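Local atomic coordinates of calcineurin-like phosphoesterase domain-containing protein (Aquifex aeolicus, PDB entry 1XM7), a protein that is of unknown function but belongs to the calcineurin-like phosphoesterases and is probably a hydrolase. Residues L47-L50 / G51-W55; D82-K85 / E86-K89; E94-D97 / F98-I102. All coordinates share one frame; numbering follows the deposited sequence.

Contact 1 of 3, residues L47-L50 / G51-W55; sequences LYHL and GDFTW
H49 ND1 accepts a hydrogen bond from G51 N at 3.3 Å. The donor lies in the ring plane, but the bond is bent (142° at the hydrogen). At chi1 -167° the CG of H49 lies anti to the backbone N and beside the carbonyl carbon, which carries the ring toward G51 and F53. NE2 of H49 is hydrogen-bonded to T10 OG1. Together the two bonds probably set the rotation of the ring. G51 O also lies at the ring edge, 3.2 Å from H49 CE1.

F53 closes this turn. Its CB sits over one face of H49, and its ring meets that face edge-on in an offset edge-to-face pair. The centroids are 5.2 Å apart and the planes stand at 84°. F53 CD1 comes within 3.4 Å of H49 NE2.

G51 has backbone angles at which a CB would be jammed against L50 O, so glycine suits this position. G51 and D52 are consistent with the Gly-Asp motif of the calcineurin-like phosphoesterases, whose aspartate binds metal in relatives. Here D52 OD2 is hydrogen-bonded to H81 N.

The contact is buried at the end of strand 46-49. H49 packs on L76 of the neighbouring strand 73-77, and F53 packs on L64 and W67 of helix 63-69.

Contact 2 of 3, residues D82-K85 / E86-K89; sequences DKDK and ESLK
Two torsions bring D84 and S87 together. At chi1 -167° the CG of D84 lies opposite the backbone N and beside the carbonyl carbon, which turns the carboxylate over the start of the helix. S87 holds OG anti to its carbonyl carbon (chi1 -71°), on the side where the carboxylate lies.

D84 is the N-cap residue. Its OD1 accepts from S87 N at 3.1 Å with a fairly straight bond (158°). A weak second bond reaches D84 OD1 from E86 N at 2.9 Å. The other oxygen, D84 OD2, takes the hydroxyl of S87, with OG 2.8 Å away. S87 N and OG both meet the carboxylate from above its plane, not within it. The amides at the helix start probably favour the negative charge of D84. With an alanine here the S87 hydroxyl and the amides of E86 and S87 would probably lose their shared acceptor, and the first turn would be less firmly started.

The backbone continues the pattern. D84 O accepts from L88 N at 3.2 Å, and K85 O accepts from K89 N at 2.9 Å. L88 CG also lies against D84 O, and L88 CD1 touches D82 CB.

L88 faces inward, onto L76 of strand 73-77 and I95 of strand 94-96. K85 touches I95 as well, while S87 touches the loop residue F57.

Contact 3 of 3, residues E94-D97 / F98-I102; sequences EIYD and FYKII
K100 lies over the ring of Y96. Its CG stands above the ring centre, 3.5 Å from the centroid and only 12° off the ring normal, a CH-pi contact. Beyond CG the chain lifts off the ring at CD. Bends at chi2 (-77°) and chi4 (-62°) bring the amino group back over the phenol end, so that K100 NZ lies 3.3 Å from Y96 CZ and 3.2 Å from Y96 OH.

The phenol is fixed by E94 on its own strand. Y96 OH donates to E94 OE1 at 2.7 Å, and the bond reaches the carboxylate on its anti side, somewhat out of plane. E94 OE1 also lies near the ring plane at the edge of Y96. The other oxygen, OE2, forms a salt bridge with R73, so both carboxylate oxygens of E94 have a partner. At the near end of the ring, Y99 O packs against Y96 CB at 3.5 Å.

The turn at D97 and F98 sets these groups facing each other. It leads from strand 94-96 at the edge of one sheet to strand 99-104 at the edge of the other. F98 is anchored away from the tyrosine, on R127, M130 and V131 of helix 125-137. F98 O is hydrogen-bonded to S112.

The contact across the turn is a mixed one, at the surface. The methylenes of K100 use the aromatic face, while its amino group ends by the tyrosine hydroxyl. E94 OE1 is 4.8 Å from K100 NZ, too far for direct pairing, but its charge probably still attracts the lysine.

Overall arrangement
The three contacts follow one another along the chain, and each is local. The centres of contacts 1 and 2 are about 11 Å apart. Those of contacts 1 and 3 are about 12 Å apart, and those of contacts 2 and 3 about 14 Å. Contacts 1 and 3 both reach the five-stranded sheet, through strand 46-49 and edge strand 94-96. Contact 3 then passes to the four-stranded sheet. Helix 85-88 of contact 2 is followed directly by strand 94-96. D82 ties contact 2 to contact 1, as its carboxylate probably accepts from D52 N and F53 N. D82 OD1 also accepts from G79 N. This links two loops that carry family motifs, consistent with a shared active-site region.

Contact 1 of 3, residues L47-L50 / G51-W55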
loop_
_atom_site.group_PDB
_atom_site.type_symbol
_atom_site.label_atom_id
_atom_site.label_comp_id
_atom_site.label_asym_id
_atom_site.label_seq_id
_atom_site.Cartn_x
_atom_site.Cartn_y
_atom_site.Cartn_z
ATOM N N LEU A 47 -1.354 -6.366 8.602
ATOM C CA LEU A 47 -0.953 -5.926 7.270
ATOM C C LEU A 47 -1.787 -4.754 6.769
ATOM O O LEU A 47 -3.019 -4.818 6.723
ATOM C CB LEU A 47 -1.075 -7.090 6.283
ATOM C CG LEU A 47 -0.839 -6.830 4.791
ATOM C CD1 LEU A 47 0.601 -6.401 4.537
ATOM C CD2 LEU A 47 -1.152 -8.099 4.014
ATOM N N TYR A 48 -1.109 -3.678 6.397
ATOM C CA TYR A 48 -1.787 -2.504 5.865
ATOM C C TYR A 48 -1.671 -2.470 4.337
ATOM O O TYR A 48 -0.566 -2.480 3.785
ATOM C CB TYR A 48 -1.189 -1.212 6.448
ATOM C CG TYR A 48 -1.461 -1.010 7.926
ATOM C CD1 TYR A 48 -0.652 -1.608 8.899
ATOM C CD2 TYR A 48 -2.564 -0.268 8.352
ATOM C CE1 TYR A 48 -0.942 -1.473 10.265
ATOM C CE2 TYR A 48 -2.865 -0.128 9.710
ATOM C CZ TYR A 48 -2.052 -0.732 10.660
ATOM O OH TYR A 48 -2.354 -0.588 11.997
ATOM N N HIS A 49 -2.819 -2.457 3.661
ATOM C CA HIS A 49 -2.854 -2.382 2.205
ATOM C C HIS A 49 -3.243 -0.937 1.921
ATOM O O HIS A 49 -4.343 -0.505 2.251
ATOM C CB HIS A 49 -3.902 -3.329 1.635
ATOM C CG HIS A 49 -3.775 -3.539 0.162
ATOM N ND1 HIS A 49 -3.759 -2.495 -0.739
ATOM C CD2 HIS A 49 -3.642 -4.671 -0.569
ATOM C CE1 HIS A 49 -3.623 -2.976 -1.962
ATOM N NE2 HIS A 49 -3.550 -4.292 -1.886
ATOM N N LEU A 50 -2.338 -0.185 1.311
ATOM C CA LEU A 50 -2.599 1.226 1.071
ATOM C C LEU A 50 -3.137 1.624 -0.301
ATOM O O LEU A 50 -2.810 2.693 -0.803
ATOM C CB LEU A 50 -1.332 2.027 1.409
ATOM C CG LEU A 50 -0.671 1.626 2.747
ATOM C CD1 LEU A 50 0.503 2.532 3.022
ATOM C CD2 LEU A 50 -1.662 1.708 3.894
ATOM N N GLY A 51 -3.956 0.776 -0.918
ATOM C CA GLY A 51 -4.525 1.167 -2.193
ATOM C C GLY A 51 -4.399 0.283 -3.416
ATOM O O GLY A 51 -3.359 -0.326 -3.659
ATOM N N ASP A 52 -5.481 0.263 -4.198
ATOM C CA ASP A 52 -5.593 -0.507 -5.430
ATOM C C ASP A 52 -5.276 -1.984 -5.215
ATOM O O ASP A 52 -4.304 -2.532 -5.723
ATOM C CB ASP A 52 -4.722 0.131 -6.512
ATOM C CG ASP A 52 -5.265 1.491 -6.952
ATOM O OD1 ASP A 52 -4.633 2.174 -7.781
ATOM O OD2 ASP A 52 -6.347 1.874 -6.461
ATOM N N PHE A 53 -6.156 -2.600 -4.435
ATOM C CA PHE A 53 -6.098 -3.989 -4.041
ATOM C C PHE A 53 -6.288 -4.959 -5.198
ATOM O O PHE A 53 -5.337 -5.621 -5.625
ATOM C CB PHE A 53 -7.169 -4.236 -2.973
ATOM C CG PHE A 53 -7.315 -5.677 -2.574
ATOM C CD1 PHE A 53 -6.228 -6.399 -2.102
ATOM C CD2 PHE A 53 -8.543 -6.304 -2.648
ATOM C CE1 PHE A 53 -6.368 -7.715 -1.714
ATOM C CE2 PHE A 53 -8.693 -7.621 -2.261
ATOM C CZ PHE A 53 -7.607 -8.328 -1.794
ATOM N N THR A 54 -7.519 -5.052 -5.698
ATOM C CA THR A 54 -7.820 -5.966 -6.793
ATOM C C THR A 54 -8.458 -5.257 -7.977
ATOM O O THR A 54 -9.182 -4.265 -7.807
ATOM C CB THR A 54 -8.756 -7.104 -6.323
ATOM O OG1 THR A 54 -8.897 -8.066 -7.370
ATOM C CG2 THR A 54 -10.115 -6.567 -5.950
ATOM N N TRP A 55 -8.191 -5.775 -9.176
ATOM C CA TRP A 55 -8.724 -5.182 -10.394
ATOM C C TRP A 55 -10.203 -5.528 -10.585
ATOM O O TRP A 55 -10.954 -4.748 -11.154
ATOM C CB TRP A 55 -7.892 -5.618 -11.607
ATOM C CG TRP A 55 -7.866 -4.575 -12.689
ATOM C CD1 TRP A 55 -8.299 -4.714 -13.983
ATOM C CD2 TRP A 55 -7.472 -3.204 -12.544
ATOM N NE1 TRP A 55 -8.206 -3.508 -14.645
ATOM C CE2 TRP A 55 -7.705 -2.567 -13.786
ATOM C CE3 TRP A 55 -6.951 -2.455 -11.485
ATOM C CZ2 TRP A 55 -7.440 -1.215 -13.992
ATOM C CZ3 TRP A 55 -6.686 -1.106 -11.690
ATOM C CH2 TRP A 55 -6.934 -0.500 -12.937
#

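Contact 2 of 3, residues D82-K85 / E86-K89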
loop_
_atom_site.group_PDB
_atom_site.type_symbol
_atom_site.label_atom_id
_atom_site.label_comp_id
_atom_site.label_asym_id
_atom_site.label_seq_id
_atom_site.Cartn_x
_atom_site.Cartn_y
_atom_site.Cartn_z
ATOM N N ASP A 82 -10.090 1.314 -5.871
ATOM C CA ASP A 82 -10.872 0.589 -4.869
ATOM C C ASP A 82 -12.237 1.270 -4.738
ATOM O O ASP A 82 -12.370 2.243 -3.986
ATOM C CB ASP A 82 -10.158 0.647 -3.518
ATOM C CG ASP A 82 -8.769 0.058 -3.563
ATOM O OD1 ASP A 82 -7.906 0.534 -2.805
ATOM O OD2 ASP A 82 -8.540 -0.889 -4.341
ATOM N N LYS A 83 -13.255 0.769 -5.439
ATOM C CA LYS A 83 -14.572 1.401 -5.378
ATOM C C LYS A 83 -15.669 0.722 -4.557
ATOM O O LYS A 83 -16.367 1.389 -3.781
ATOM C CB LYS A 83 -15.090 1.668 -6.799
ATOM C CG LYS A 83 -15.190 0.434 -7.696
ATOM C CD LYS A 83 -15.668 0.783 -9.126
ATOM C CE LYS A 83 -15.464 -0.398 -10.094
ATOM N NZ LYS A 83 -15.817 -0.076 -11.518
ATOM N N ASP A 84 -15.820 -0.589 -4.710
ATOM C CA ASP A 84 -16.858 -1.327 -3.992
ATOM C C ASP A 84 -16.447 -1.740 -2.580
ATOM O O ASP A 84 -15.757 -2.743 -2.381
ATOM C CB ASP A 84 -17.246 -2.569 -4.791
ATOM C CG ASP A 84 -18.520 -3.215 -4.283
ATOM O OD1 ASP A 84 -18.919 -2.962 -3.123
ATOM O OD2 ASP A 84 -19.118 -3.993 -5.051
ATOM N N LYS A 85 -16.902 -0.983 -1.593
ATOM C CA LYS A 85 -16.564 -1.266 -0.206
ATOM C C LYS A 85 -17.212 -2.564 0.298
ATOM O O LYS A 85 -16.648 -3.266 1.133
ATOM C CB LYS A 85 -16.987 -0.078 0.654
ATOM C CG LYS A 85 -16.125 0.177 1.860
ATOM C CD LYS A 85 -16.392 1.577 2.392
ATOM C CE LYS A 85 -15.770 1.770 3.757
ATOM N NZ LYS A 85 -16.056 3.113 4.324
ATOM N N GLU A 86 -18.387 -2.888 -0.225
ATOM C CA GLU A 86 -19.089 -4.098 0.183
ATOM C C GLU A 86 -18.382 -5.370 -0.258
ATOM O O GLU A 86 -18.330 -6.355 0.485
ATOM C CB GLU A 86 -20.516 -4.074 -0.360
ATOM C CG GLU A 86 -21.364 -3.010 0.306
ATOM C CD GLU A 86 -21.294 -3.104 1.834
ATOM O OE1 GLU A 86 -21.697 -4.160 2.389
ATOM O OE2 GLU A 86 -20.826 -2.130 2.479
ATOM N N SER A 87 -17.844 -5.351 -1.471
ATOM C CA SER A 87 -17.126 -6.506 -1.992
ATOM C C SER A 87 -15.838 -6.667 -1.207
ATOM O O SER A 87 -15.395 -7.785 -0.937
ATOM C CB SER A 87 -16.780 -6.308 -3.467
ATOM O OG SER A 87 -17.925 -6.390 -4.293
ATOM N N LEU A 88 -15.249 -5.533 -0.843
ATOM C CA LEU A 88 -13.998 -5.506 -0.101
ATOM C C LEU A 88 -14.117 -5.918 1.357
ATOM O O LEU A 88 -13.197 -6.529 1.908
ATOM C CB LEU A 88 -13.388 -4.104 -0.169
ATOM C CG LEU A 88 -12.827 -3.678 -1.525
ATOM C CD1 LEU A 88 -12.579 -2.175 -1.535
ATOM C CD2 LEU A 88 -11.542 -4.456 -1.822
ATOM N N LYS A 89 -15.244 -5.597 1.984
ATOM C CA LYS A 89 -15.409 -5.903 3.396
ATOM C C LYS A 89 -14.960 -7.274 3.843
ATOM O O LYS A 89 -14.529 -7.437 4.990
ATOM C CB LYS A 89 -16.844 -5.645 3.843
ATOM C CG LYS A 89 -17.104 -4.159 4.013
ATOM C CD LYS A 89 -18.359 -3.849 4.808
ATOM C CE LYS A 89 -18.540 -2.331 4.972
ATOM N NZ LYS A 89 -19.645 -1.956 5.918
#

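Contact 3 of 3, residues E94-D97 / F98-I102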
loop_
_atom_site.group_PDB
_atom_site.type_symbol
_atom_site.label_atom_id
_atom_site.label_comp_id
_atom_site.label_asym_id
_atom_site.label_seq_id
_atom_site.Cartn_x
_atom_site.Cartn_y
_atom_site.Cartn_z
ATOM N N GLU A 94 -10.714 -3.948 8.571
ATOM C CA GLU A 94 -10.958 -2.515 8.711
ATOM C C GLU A 94 -10.691 -1.853 7.363
ATOM O O GLU A 94 -9.739 -2.209 6.661
ATOM C CB GLU A 94 -10.016 -1.902 9.762
ATOM C CG GLU A 94 -10.186 -2.417 11.207
ATOM C CD GLU A 94 -9.010 -2.045 12.132
ATOM O OE1 GLU A 94 -8.555 -0.878 12.089
ATOM O OE2 GLU A 94 -8.545 -2.915 12.913
ATOM N N ILE A 95 -11.535 -0.902 6.997
ATOM C CA ILE A 95 -11.359 -0.174 5.749
ATOM C C ILE A 95 -11.513 1.312 6.046
ATOM O O ILE A 95 -12.493 1.742 6.658
ATOM C CB ILE A 95 -12.399 -0.585 4.693
ATOM C CG1 ILE A 95 -12.227 -2.064 4.352
ATOM C CG2 ILE A 95 -12.232 0.256 3.445
ATOM C CD1 ILE A 95 -13.244 -2.583 3.380
ATOM N N TYR A 96 -10.523 2.085 5.624
ATOM C CA TYR A 96 -10.519 3.526 5.820
ATOM C C TYR A 96 -10.544 4.126 4.425
ATOM O O TYR A 96 -9.654 3.859 3.618
ATOM C CB TYR A 96 -9.255 3.914 6.581
ATOM C CG TYR A 96 -9.250 3.326 7.965
ATOM C CD1 TYR A 96 -9.994 3.912 8.988
ATOM C CD2 TYR A 96 -8.591 2.135 8.234
ATOM C CE1 TYR A 96 -10.089 3.327 10.239
ATOM C CE2 TYR A 96 -8.679 1.535 9.489
ATOM C CZ TYR A 96 -9.435 2.141 10.486
ATOM O OH TYR A 96 -9.551 1.555 11.725
ATOM N N ASP A 97 -11.561 4.930 4.133
ATOM C CA ASP A 97 -11.687 5.479 2.794
ATOM C C ASP A 97 -10.638 6.468 2.303
ATOM O O ASP A 97 -10.571 6.725 1.101
ATOM C CB ASP A 97 -13.092 6.052 2.577
ATOM C CG ASP A 97 -13.498 7.030 3.641
ATOM O OD1 ASP A 97 -13.663 6.601 4.802
ATOM O OD2 ASP A 97 -13.654 8.225 3.311
ATOM N N PHE A 98 -9.821 7.031 3.184
ATOM C CA PHE A 98 -8.800 7.943 2.687
ATOM C C PHE A 98 -7.464 7.922 3.408
ATOM O O PHE A 98 -6.426 7.996 2.761
ATOM C CB PHE A 98 -9.314 9.378 2.632
ATOM C CG PHE A 98 -8.365 10.332 1.938
ATOM C CD1 PHE A 98 -7.528 11.170 2.672
ATOM C CD2 PHE A 98 -8.294 10.371 0.549
ATOM C CE1 PHE A 98 -6.642 12.029 2.038
ATOM C CE2 PHE A 98 -7.405 11.230 -0.095
ATOM C CZ PHE A 98 -6.578 12.061 0.654
ATOM N N TYR A 99 -7.472 7.835 4.734
ATOM C CA TYR A 99 -6.211 7.790 5.467
ATOM C C TYR A 99 -6.408 7.123 6.806
ATOM O O TYR A 99 -7.528 6.838 7.211
ATOM C CB TYR A 99 -5.677 9.193 5.730
ATOM C CG TYR A 99 -6.442 9.902 6.822
ATOM C CD1 TYR A 99 -7.708 10.423 6.586
ATOM C CD2 TYR A 99 -5.918 10.007 8.108
ATOM C CE1 TYR A 99 -8.437 11.031 7.601
ATOM C CE2 TYR A 99 -6.639 10.611 9.135
ATOM C CZ TYR A 99 -7.896 11.118 8.873
ATOM O OH TYR A 99 -8.617 11.708 9.881
ATOM N N LYS A 100 -5.304 6.899 7.501
ATOM C CA LYS A 100 -5.345 6.294 8.821
ATOM C C LYS A 100 -4.080 6.726 9.514
ATOM O O LYS A 100 -3.004 6.718 8.920
ATOM C CB LYS A 100 -5.379 4.768 8.729
ATOM C CG LYS A 100 -6.129 4.079 9.865
ATOM C CD LYS A 100 -5.340 4.032 11.153
ATOM C CE LYS A 100 -6.050 3.163 12.188
ATOM N NZ LYS A 100 -7.388 3.727 12.533
ATOM N N ILE A 101 -4.212 7.126 10.768
ATOM C CA ILE A 101 -3.053 7.539 11.520
ATOM C C ILE A 101 -2.757 6.535 12.617
ATOM O O ILE A 101 -3.652 6.093 13.342
ATOM C CB ILE A 101 -3.255 8.934 12.118
ATOM C CG1 ILE A 101 -3.305 9.955 10.983
ATOM C CG2 ILE A 101 -2.124 9.263 13.068
ATOM C CD1 ILE A 101 -3.597 11.356 11.421
ATOM N N ILE A 102 -1.492 6.149 12.699
ATOM C CA ILE A 102 -1.054 5.205 13.713
ATOM C C ILE A 102 0.209 5.756 14.361
ATOM O O ILE A 102 0.889 6.604 13.780
ATOM C CB ILE A 102 -0.781 3.788 13.111
ATOM C CG1 ILE A 102 0.388 3.823 12.133
ATOM C CG2 ILE A 102 -2.015 3.286 12.382
ATOM C CD1 ILE A 102 0.745 2.458 11.594
#